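Local coordinates for protein putative thioesterase (Escherichia coli, PDB 5UGZ) that probably releases intermediates, as a type II thioesterase, from the NRPS/PKS assembly line of the colibactin biosynthetic pathway, at residues 147-157 with 168-179; 22-32 with 91-100. One frame throughout, in Å; residues are numbered along the deposited sequence.

Contact 1: 147-157 with 168-179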
loop_
_atom_site.group_PDB
_atom_site.type_symbol
_atom_site.label_atom_id
_atom_site.label_comp_id
_atom_site.label_asym_id
_atom_site.label_seq_id
_atom_site.Cartn_x
_atom_site.Cartn_y
_atom_site.Cartn_z
ATOM N N PHE A 147 7.215 9.549 -19.518
ATOM C CA PHE A 147 6.821 8.778 -18.342
ATOM C C PHE A 147 5.306 8.797 -18.159
ATOM O O PHE A 147 4.661 7.745 -18.090
ATOM C CB PHE A 147 7.535 9.337 -17.104
ATOM C CG PHE A 147 7.121 8.690 -15.808
ATOM C CD1 PHE A 147 7.658 7.467 -15.421
ATOM C CD2 PHE A 147 6.212 9.312 -14.965
ATOM C CE1 PHE A 147 7.276 6.862 -14.223
ATOM C CE2 PHE A 147 5.826 8.713 -13.766
ATOM C CZ PHE A 147 6.363 7.489 -13.395
ATOM N N MET A 148 4.713 9.991 -18.111
ATOM C CA MET A 148 3.285 10.094 -17.831
ATOM C C MET A 148 2.445 9.448 -18.921
ATOM O O MET A 148 1.375 8.902 -18.629
ATOM C CB MET A 148 2.887 11.553 -17.649
ATOM C CG MET A 148 3.548 12.215 -16.447
ATOM S SD MET A 148 3.140 11.381 -14.902
ATOM C CE MET A 148 1.361 11.585 -14.882
ATOM N N GLU A 149 2.896 9.506 -20.178
ATOM C CA GLU A 149 2.182 8.800 -21.233
ATOM C C GLU A 149 2.257 7.297 -21.011
ATOM O O GLU A 149 1.270 6.581 -21.207
ATOM C CB GLU A 149 2.736 9.193 -22.607
ATOM C CG GLU A 149 2.556 10.681 -22.957
ATOM C CD GLU A 149 3.015 11.040 -24.375
ATOM O OE1 GLU A 149 2.392 10.562 -25.346
ATOM O OE2 GLU A 149 3.998 11.805 -24.523
ATOM N N GLU A 150 3.406 6.804 -20.555
ATOM C CA GLU A 150 3.533 5.368 -20.338
ATOM C C GLU A 150 2.668 4.893 -19.179
ATOM O O GLU A 150 2.108 3.793 -19.232
ATOM C CB GLU A 150 4.987 4.990 -20.092
ATOM C CG GLU A 150 5.176 3.499 -19.946
ATOM C CD GLU A 150 4.820 2.728 -21.215
ATOM O OE1 GLU A 150 4.894 3.302 -22.324
ATOM O OE2 GLU A 150 4.472 1.538 -21.105
ATOM N N ILE A 151 2.567 5.679 -18.105
ATOM C CA ILE A 151 1.822 5.162 -16.962
ATOM C C ILE A 151 0.326 5.337 -17.178
ATOM O O ILE A 151 -0.470 4.551 -16.654
ATOM C CB ILE A 151 2.292 5.787 -15.632
ATOM C CG1 ILE A 151 1.970 7.277 -15.552
ATOM C CG2 ILE A 151 3.783 5.507 -15.395
ATOM C CD1 ILE A 151 2.120 7.829 -14.141
ATOM N N VAL A 152 -0.084 6.342 -17.953
ATOM C CA VAL A 152 -1.465 6.388 -18.428
ATOM C C VAL A 152 -1.754 5.169 -19.298
ATOM O O VAL A 152 -2.825 4.559 -19.203
ATOM C CB VAL A 152 -1.739 7.711 -19.175
ATOM C CG1 VAL A 152 -2.769 7.521 -20.259
ATOM C CG2 VAL A 152 -2.213 8.787 -18.207
ATOM N N LYS A 153 -0.790 4.768 -20.126
ATOM C CA LYS A 153 -0.989 3.588 -20.960
ATOM C C LYS A 153 -1.119 2.323 -20.118
ATOM O O LYS A 153 -1.895 1.424 -20.462
ATOM C CB LYS A 153 0.159 3.447 -21.954
ATOM C CG LYS A 153 0.037 2.248 -22.845
ATOM C CD LYS A 153 1.163 2.221 -23.842
ATOM C CE LYS A 153 1.591 3.635 -24.157
ATOM N NZ LYS A 153 2.494 3.680 -25.345
ATOM N N LEU A 154 -0.378 2.233 -19.009
ATOM C CA LEU A 154 -0.369 1.033 -18.181
ATOM C C LEU A 154 -1.507 0.979 -17.171
ATOM O O LEU A 154 -1.649 -0.039 -16.485
ATOM C CB LEU A 154 0.949 0.925 -17.417
ATOM C CG LEU A 154 2.241 0.614 -18.166
ATOM C CD1 LEU A 154 3.399 0.988 -17.291
ATOM C CD2 LEU A 154 2.322 -0.859 -18.515
ATOM N N GLY A 155 -2.302 2.039 -17.043
ATOM C CA GLY A 155 -3.281 2.102 -15.968
ATOM C C GLY A 155 -2.682 2.286 -14.583
ATOM O O GLY A 155 -3.285 1.862 -13.592
ATOM N N GLY A 156 -1.498 2.898 -14.491
ATOM C CA GLY A 156 -0.846 3.235 -13.242
ATOM C C GLY A 156 -1.257 4.575 -12.676
ATOM O O GLY A 156 -0.655 5.047 -11.707
ATOM N N THR A 157 -2.262 5.192 -13.283
ATOM C CA THR A 157 -2.921 6.418 -12.857
ATOM C C THR A 157 -4.125 6.636 -13.793
ATOM O O THR A 157 -4.164 6.067 -14.893
ATOM C CB THR A 157 -1.948 7.619 -12.880
ATOM O OG1 THR A 157 -2.531 8.758 -12.236
ATOM C CG2 THR A 157 -1.568 7.991 -14.300
ATOM N N MET A 168 -1.088 18.297 -13.991
ATOM C CA MET A 168 0.010 17.394 -14.321
ATOM C C MET A 168 1.356 17.971 -13.913
ATOM O O MET A 168 2.214 17.249 -13.398
ATOM C CB MET A 168 0.004 17.085 -15.811
ATOM C CG MET A 168 -1.299 16.558 -16.330
ATOM S SD MET A 168 -0.834 15.408 -17.607
ATOM C CE MET A 168 0.452 14.524 -16.719
ATOM N N THR A 169 1.573 19.260 -14.167
ATOM C CA THR A 169 2.839 19.892 -13.804
ATOM C C THR A 169 3.204 19.615 -12.343
ATOM O O THR A 169 4.281 19.088 -12.051
ATOM C CB THR A 169 2.765 21.403 -14.073
ATOM O OG1 THR A 169 2.203 21.642 -15.372
ATOM C CG2 THR A 169 4.157 22.013 -14.032
ATOM N N ILE A 170 2.309 19.959 -11.409
ATOM C CA ILE A 170 2.607 19.788 -9.986
ATOM C C ILE A 170 2.649 18.312 -9.609
ATOM O O ILE A 170 3.379 17.923 -8.695
ATOM C CB ILE A 170 1.583 20.545 -9.114
ATOM C CG1 ILE A 170 0.234 19.837 -9.152
ATOM C CG2 ILE A 170 1.426 21.982 -9.589
ATOM C CD1 ILE A 170 -0.317 19.468 -7.794
ATOM N N PHE A 171 1.887 17.471 -10.301
ATOM C CA PHE A 171 1.719 16.081 -9.896
ATOM C C PHE A 171 2.843 15.183 -10.396
ATOM O O PHE A 171 3.199 14.209 -9.731
ATOM C CB PHE A 171 0.366 15.589 -10.408
ATOM C CG PHE A 171 0.130 14.121 -10.245
ATOM C CD1 PHE A 171 0.006 13.555 -8.988
ATOM C CD2 PHE A 171 -0.033 13.313 -11.359
ATOM C CE1 PHE A 171 -0.242 12.192 -8.841
ATOM C CE2 PHE A 171 -0.282 11.960 -11.222
ATOM C CZ PHE A 171 -0.384 11.398 -9.963
ATOM N N THR A 172 3.420 15.489 -11.547
ATOM C CA THR A 172 4.361 14.557 -12.162
ATOM C C THR A 172 5.555 14.227 -11.275
ATOM O O THR A 172 5.860 13.031 -11.112
ATOM C CB THR A 172 4.781 15.119 -13.519
ATOM O OG1 THR A 172 3.698 14.921 -14.433
ATOM C CG2 THR A 172 6.026 14.400 -14.036
ATOM N N PRO A 173 6.265 15.192 -10.684
ATOM C CA PRO A 173 7.408 14.835 -9.824
ATOM C C PRO A 173 7.047 13.869 -8.711
ATOM O O PRO A 173 7.868 13.027 -8.339
ATOM C CB PRO A 173 7.858 16.188 -9.258
ATOM C CG PRO A 173 7.315 17.194 -10.180
ATOM C CD PRO A 173 6.051 16.646 -10.752
ATOM N N ILE A 174 5.836 13.970 -8.164
ATOM C CA ILE A 174 5.461 13.145 -7.020
ATOM C C ILE A 174 5.312 11.682 -7.432
ATOM O O ILE A 174 5.934 10.799 -6.839
ATOM C CB ILE A 174 4.181 13.697 -6.369
ATOM C CG1 ILE A 174 4.463 15.084 -5.764
ATOM C CG2 ILE A 174 3.668 12.745 -5.320
ATOM C CD1 ILE A 174 3.226 15.957 -5.676
ATOM N N ILE A 175 4.509 11.411 -8.470
ATOM C CA ILE A 175 4.297 10.037 -8.928
ATOM C C ILE A 175 5.577 9.436 -9.515
ATOM O O ILE A 175 5.815 8.229 -9.389
ATOM C CB ILE A 175 3.110 9.980 -9.928
ATOM C CG1 ILE A 175 2.899 8.552 -10.464
ATOM C CG2 ILE A 175 3.275 10.978 -11.060
ATOM C CD1 ILE A 175 1.440 8.202 -10.765
ATOM N N LYS A 176 6.425 10.258 -10.146
ATOM C CA LYS A 176 7.686 9.759 -10.693
ATOM C C LYS A 176 8.637 9.338 -9.585
ATOM O O LYS A 176 9.349 8.331 -9.714
ATOM C CB LYS A 176 8.335 10.828 -11.568
ATOM C CG LYS A 176 9.317 10.289 -12.577
ATOM C CD LYS A 176 9.830 11.419 -13.439
ATOM C CE LYS A 176 10.533 10.911 -14.682
ATOM N NZ LYS A 176 11.192 12.047 -15.378
ATOM N N ASN A 177 8.665 10.103 -8.492
ATOM C CA ASN A 177 9.451 9.716 -7.327
ATOM C C ASN A 177 8.997 8.375 -6.770
ATOM O O ASN A 177 9.833 7.528 -6.429
ATOM C CB ASN A 177 9.351 10.781 -6.239
ATOM C CG ASN A 177 10.197 10.437 -5.021
ATOM O OD1 ASN A 177 9.762 9.707 -4.125
ATOM N ND2 ASN A 177 11.419 10.930 -5.002
ATOM N N ASP A 178 7.678 8.180 -6.635
ATOM C CA ASP A 178 7.171 6.922 -6.096
ATOM C C ASP A 178 7.474 5.749 -7.015
ATOM O O ASP A 178 7.662 4.626 -6.537
ATOM C CB ASP A 178 5.668 7.014 -5.837
ATOM C CG ASP A 178 5.357 7.816 -4.600
ATOM O OD1 ASP A 178 6.320 8.166 -3.886
ATOM O OD2 ASP A 178 4.171 8.091 -4.336
ATOM N N TYR A 179 7.497 5.973 -8.326
ATOM C CA TYR A 179 7.970 4.918 -9.214
ATOM C C TYR A 179 9.450 4.646 -8.997
ATOM O O TYR A 179 9.873 3.487 -8.980
ATOM C CB TYR A 179 7.686 5.287 -10.660
ATOM C CG TYR A 179 6.320 4.826 -11.089
ATOM C CD1 TYR A 179 5.179 5.548 -10.763
ATOM C CD2 TYR A 179 6.166 3.648 -11.802
ATOM C CE1 TYR A 179 3.928 5.117 -11.148
ATOM C CE2 TYR A 179 4.919 3.213 -12.189
ATOM C CZ TYR A 179 3.806 3.945 -11.863
ATOM O OH TYR A 179 2.576 3.491 -12.269
#
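Phe147 turns the edge of its ring into the face of Tyr179. The pair is T-shaped, with centroids 5.1 Å apart and planes at 84°. Phe147 CG stands opposite the backbone N (chi1 175°), and this swings the ring across to the second helix, where Lys176 CG lies 3.9 Å from the ring centroid, almost straight above it. Ile151 CG2 rests on the other face of Phe147 and also reaches over the face of Tyr179.

The packing is tight where Ile151 CD1 and Ile175 CD1 meet tip to tip at 3.5 Å, closer than methyl groups usually come. Beside them the bent chain of Met148 is a knob in the hole formed by Met168, Phe171, Thr172 and Ile175; its CE lies 3.6 Å from Met168 CE. Thr172 OG1, 3.4 Å from Met148 CG, is bonded back to Met168 O, which also accepts Thr172 N. Gly156 passes close to the phenol, its CA 3.6 Å from Tyr179 OH, leaving no room for a beta carbon. A leucine at Tyr179 would probably leave the Phe147 edge without its aromatic face and open a gap beside Gly156.

Against this buried core, exposed Glu149 and Pro173 turn away on the solvent side, and the ammonium end of Lys176 leaves the interface for Asp144. The axes of segments 147-154 and 168-179 stay 11.3 Å apart at closest approach and cross at 70°, a wide spacing filled by large side chains. Helices 144-154 and 165-183, inserted between strands 121-125 and 198-203, are consistent with the helical lid of alpha/beta-hydrolase thioesterases.

Contact 2: 22-32 with 91-100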
loop_
_atom_site.group_PDB
_atom_site.type_symbol
_atom_site.label_atom_id
_atom_site.label_comp_id
_atom_site.label_asym_id
_atom_site.label_seq_id
_atom_site.Cartn_x
_atom_site.Cartn_y
_atom_site.Cartn_z
ATOM N N SER A 22 -12.531 -3.836 22.627
ATOM C CA SER A 22 -11.251 -3.133 22.501
ATOM C C SER A 22 -11.267 -2.254 21.264
ATOM O O SER A 22 -12.274 -2.214 20.555
ATOM C CB SER A 22 -10.084 -4.127 22.438
ATOM O OG SER A 22 -8.875 -3.482 22.054
ATOM N N ASN A 23 -10.172 -1.538 21.011
ATOM C CA ASN A 23 -10.001 -0.765 19.787
ATOM C C ASN A 23 -8.825 -1.312 18.978
ATOM O O ASN A 23 -7.896 -1.912 19.529
ATOM C CB ASN A 23 -9.799 0.725 20.108
ATOM C CG ASN A 23 -9.670 1.592 18.863
ATOM O OD1 ASN A 23 -8.592 2.104 18.570
ATOM N ND2 ASN A 23 -10.771 1.793 18.150
ATOM N N ILE A 24 -8.884 -1.124 17.661
ATOM C CA ILE A 24 -7.798 -1.501 16.764
ATOM C C ILE A 24 -7.564 -0.375 15.771
ATOM O O ILE A 24 -8.508 0.133 15.159
ATOM C CB ILE A 24 -8.079 -2.799 15.999
ATOM C CG1 ILE A 24 -7.017 -2.981 14.915
ATOM C CG2 ILE A 24 -9.444 -2.751 15.383
ATOM C CD1 ILE A 24 -6.848 -4.411 14.473
ATOM N N SER A 25 -6.307 -0.003 15.587
ATOM C CA SER A 25 -5.950 1.034 14.635
ATOM C C SER A 25 -5.479 0.398 13.336
ATOM O O SER A 25 -4.653 -0.524 13.346
ATOM C CB SER A 25 -4.881 1.943 15.221
ATOM O OG SER A 25 -5.358 2.500 16.425
ATOM N N LEU A 26 -6.030 0.879 12.234
ATOM C CA LEU A 26 -5.703 0.430 10.888
ATOM C C LEU A 26 -4.902 1.528 10.196
ATOM O O LEU A 26 -5.459 2.567 9.837
ATOM C CB LEU A 26 -6.980 0.122 10.118
ATOM C CG LEU A 26 -6.827 -0.183 8.636
ATOM C CD1 LEU A 26 -6.218 -1.566 8.436
ATOM C CD2 LEU A 26 -8.195 -0.053 7.950
ATOM N N TYR A 27 -3.601 1.293 10.024
ATOM C CA TYR A 27 -2.702 2.188 9.311
ATOM C C TYR A 27 -2.775 1.870 7.825
ATOM O O TYR A 27 -2.594 0.717 7.426
ATOM C CB TYR A 27 -1.266 2.036 9.837
ATOM C CG TYR A 27 -1.171 2.413 11.317
ATOM C CD1 TYR A 27 -1.362 1.465 12.325
ATOM C CD2 TYR A 27 -0.960 3.727 11.698
ATOM C CE1 TYR A 27 -1.315 1.829 13.665
ATOM C CE2 TYR A 27 -0.915 4.093 13.022
ATOM C CZ TYR A 27 -1.100 3.152 13.999
ATOM O OH TYR A 27 -1.045 3.552 15.315
ATOM N N CYS A 28 -3.052 2.888 7.008
ATOM C CA CYS A 28 -3.193 2.706 5.572
ATOM C C CYS A 28 -2.139 3.508 4.826
ATOM O O CYS A 28 -1.922 4.688 5.123
ATOM C CB CYS A 28 -4.591 3.105 5.103
ATOM S SG CYS A 28 -5.876 2.082 5.853
ATOM N N LEU A 29 -1.499 2.862 3.839
ATOM C CA LEU A 29 -0.491 3.503 3.007
ATOM C C LEU A 29 -0.989 3.613 1.573
ATOM O O LEU A 29 -1.543 2.645 1.040
ATOM C CB LEU A 29 0.839 2.716 3.049
ATOM C CG LEU A 29 1.596 2.828 4.380
ATOM C CD1 LEU A 29 0.836 2.147 5.493
ATOM C CD2 LEU A 29 2.994 2.235 4.279
ATOM N N PRO A 30 -0.807 4.755 0.917
ATOM C CA PRO A 30 -1.363 4.946 -0.424
ATOM C C PRO A 30 -0.484 4.358 -1.526
ATOM O O PRO A 30 0.666 3.971 -1.327
ATOM C CB PRO A 30 -1.452 6.475 -0.537
ATOM C CG PRO A 30 -0.348 6.974 0.323
ATOM C CD PRO A 30 -0.152 5.969 1.434
ATOM N N TYR A 31 -1.060 4.296 -2.720
ATOM C CA TYR A 31 -0.327 3.835 -3.890
ATOM C C TYR A 31 0.571 4.946 -4.444
ATOM O O TYR A 31 0.641 6.051 -3.905
ATOM C CB TYR A 31 -1.298 3.349 -4.953
ATOM C CG TYR A 31 -2.492 4.243 -5.105
ATOM C CD1 TYR A 31 -2.337 5.599 -5.434
ATOM C CD2 TYR A 31 -3.775 3.749 -4.935
ATOM C CE1 TYR A 31 -3.427 6.430 -5.572
ATOM C CE2 TYR A 31 -4.870 4.572 -5.080
ATOM C CZ TYR A 31 -4.684 5.910 -5.398
ATOM O OH TYR A 31 -5.766 6.728 -5.528
ATOM N N SER A 32 1.259 4.658 -5.550
ATOM C CA SER A 32 2.216 5.602 -6.131
ATOM C C SER A 32 1.529 6.879 -6.606
ATOM O O SER A 32 0.513 6.825 -7.308
ATOM C CB SER A 32 2.966 4.958 -7.298
ATOM O OG SER A 32 3.776 3.880 -6.860
ATOM N N ASP A 91 -3.864 -3.392 19.572
ATOM C CA ASP A 91 -3.997 -4.095 18.301
ATOM C C ASP A 91 -3.893 -3.143 17.118
ATOM O O ASP A 91 -4.353 -2.004 17.167
ATOM C CB ASP A 91 -5.340 -4.811 18.222
ATOM C CG ASP A 91 -5.580 -5.707 19.402
ATOM O OD1 ASP A 91 -4.937 -6.778 19.481
ATOM O OD2 ASP A 91 -6.405 -5.336 20.258
ATOM N N TYR A 92 -3.340 -3.641 16.019
ATOM C CA TYR A 92 -3.277 -2.832 14.808
ATOM C C TYR A 92 -3.132 -3.736 13.589
ATOM O O TYR A 92 -2.706 -4.890 13.687
ATOM C CB TYR A 92 -2.128 -1.813 14.888
ATOM C CG TYR A 92 -0.747 -2.419 14.783
ATOM C CD1 TYR A 92 -0.111 -2.519 13.556
ATOM C CD2 TYR A 92 -0.083 -2.891 15.904
ATOM C CE1 TYR A 92 1.120 -3.062 13.447
ATOM C CE2 TYR A 92 1.172 -3.463 15.801
ATOM C CZ TYR A 92 1.769 -3.539 14.561
ATOM O OH TYR A 92 3.030 -4.085 14.412
ATOM N N ALA A 93 -3.521 -3.194 12.440
ATOM C CA ALA A 93 -3.341 -3.824 11.142
ATOM C C ALA A 93 -2.702 -2.805 10.214
ATOM O O ALA A 93 -2.612 -1.627 10.543
ATOM C CB ALA A 93 -4.667 -4.309 10.554
ATOM N N ILE A 94 -2.260 -3.262 9.044
ATOM C CA ILE A 94 -1.660 -2.398 8.036
ATOM C C ILE A 94 -2.219 -2.762 6.671
ATOM O O ILE A 94 -2.205 -3.934 6.285
ATOM C CB ILE A 94 -0.126 -2.498 8.018
ATOM C CG1 ILE A 94 0.393 -2.482 9.462
ATOM C CG2 ILE A 94 0.462 -1.372 7.137
ATOM C CD1 ILE A 94 1.884 -2.500 9.605
ATOM N N PHE A 95 -2.717 -1.757 5.950
ATOM C CA PHE A 95 -3.191 -1.904 4.588
ATOM C C PHE A 95 -2.347 -1.000 3.703
ATOM O O PHE A 95 -2.076 0.144 4.069
ATOM C CB PHE A 95 -4.693 -1.527 4.474
ATOM C CG PHE A 95 -5.236 -1.594 3.074
ATOM C CD1 PHE A 95 -4.976 -0.576 2.158
ATOM C CD2 PHE A 95 -6.003 -2.676 2.664
ATOM C CE1 PHE A 95 -5.461 -0.632 0.855
ATOM C CE2 PHE A 95 -6.503 -2.735 1.354
ATOM C CZ PHE A 95 -6.226 -1.709 0.452
ATOM N N GLY A 96 -1.930 -1.511 2.552
ATOM C CA GLY A 96 -1.249 -0.691 1.560
ATOM C C GLY A 96 -1.621 -1.175 0.182
ATOM O O GLY A 96 -1.852 -2.366 -0.023
ATOM N N HIS A 97 -1.712 -0.243 -0.769
ATOM C CA HIS A 97 -2.000 -0.560 -2.166
ATOM C C HIS A 97 -0.755 -0.302 -3.003
ATOM O O HIS A 97 -0.135 0.764 -2.896
ATOM C CB HIS A 97 -3.182 0.253 -2.715
ATOM C CG HIS A 97 -3.646 -0.191 -4.079
ATOM N ND1 HIS A 97 -4.523 -1.239 -4.269
ATOM C CD2 HIS A 97 -3.336 0.260 -5.317
ATOM C CE1 HIS A 97 -4.741 -1.404 -5.561
ATOM N NE2 HIS A 97 -4.031 -0.508 -6.218
ATOM N N SER A 98 -0.381 -1.289 -3.815
ATOM C CA SER A 98 0.739 -1.196 -4.765
ATOM C C SER A 98 2.027 -0.836 -4.031
ATOM O O SER A 98 2.473 -1.634 -3.191
ATOM C CB SER A 98 0.336 -0.248 -5.885
ATOM O OG SER A 98 0.887 -0.728 -7.094
ATOM N N LEU A 99 2.671 0.297 -4.332
ATOM C CA LEU A 99 3.863 0.716 -3.598
ATOM C C LEU A 99 3.596 0.760 -2.103
ATOM O O LEU A 99 4.465 0.414 -1.294
ATOM C CB LEU A 99 4.320 2.093 -4.094
ATOM C CG LEU A 99 5.421 2.779 -3.305
ATOM C CD1 LEU A 99 6.739 1.993 -3.407
ATOM C CD2 LEU A 99 5.577 4.211 -3.783
ATOM N N GLY A 100 2.395 1.192 -1.720
ATOM C CA GLY A 100 2.020 1.181 -0.327
ATOM C C GLY A 100 2.014 -0.202 0.271
ATOM O O GLY A 100 2.129 -0.341 1.492
HETATM O O HOH W 1 -6.068 -2.547 21.380
#
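Tyr27 and Phe95 illustrate the main-chain pairing that joins these two parallel strands: Phe95 N donates to Tyr27 O at 2.9 Å. Donors alternate between the strands, from Ser25 N to Asp91 O, through Ala93 N to Ser25 O and Tyr27 N to Ala93 O, up to Leu29 N, which meets Phe95 O at 2.8 Å. The series fades at the C-terminal end, where His97 N to Leu29 O is weak at 3.4 Å. At the N-terminal end a water donates to Asn23 O (2.7 Å) and to Asp91 OD2 and accepts from Asp91 N, bridging the two segments at the start of the pairing.

Beyond the strands the chain turns sharply at Ser98, whose phi of 57° and psi of -119° are strained values for a non-glycine residue. With Gly96 and Gly100 on either side in sequence, this fits the GxSxG nucleophile elbow of alpha/beta-hydrolases, in which Ser98 would probably be the nucleophile. Gly100 CA comes within 3.3 Å of Pro30 O, too near for a beta carbon pointing that way.

Apolar contacts form on both sheet faces. On one, Leu26 CD1 leans on Ala93 CB at 3.8 Å, and Cys28 SG approaches Phe95 CB. On the other, Leu29 CD1 meets Ile94 CG2 at 3.9 Å, with Met103 of helix 99-113 touching Leu29, while the edge of the Tyr27 ring abuts Tyr92 CB.

Among the aromatic contacts, Tyr31 CG lies between its backbone N and carbonyl carbon (chi1 42°), which brings Tyr31 CD2 to 3.5 Å from His97 CD2. His97 ND1 is bonded to Ser125 OG, and Tyr31 OH to Asp239.

Contact 2 comes first along the chain and closes before contact 1 opens; their centres are about 23 Å apart. Contact 2 joins neighbouring strands in the interior of the six-stranded parallel sheet, whereas contact 1 pairs two helices, its centre about 17 Å from that of the chain. They nevertheless touch: Asp178 CB packs 3.5 Å from Leu99 CD2, and Tyr179 CE1 lies 4.0 Å from Ser32 CB. Asp178 also bonds to Gly33 N and forms a salt bridge with Arg60. The helix pair therefore borders the segments just past the C-terminal ends of strands 24-29 and 91-97, consistent with a lid beside the probable nucleophile elbow.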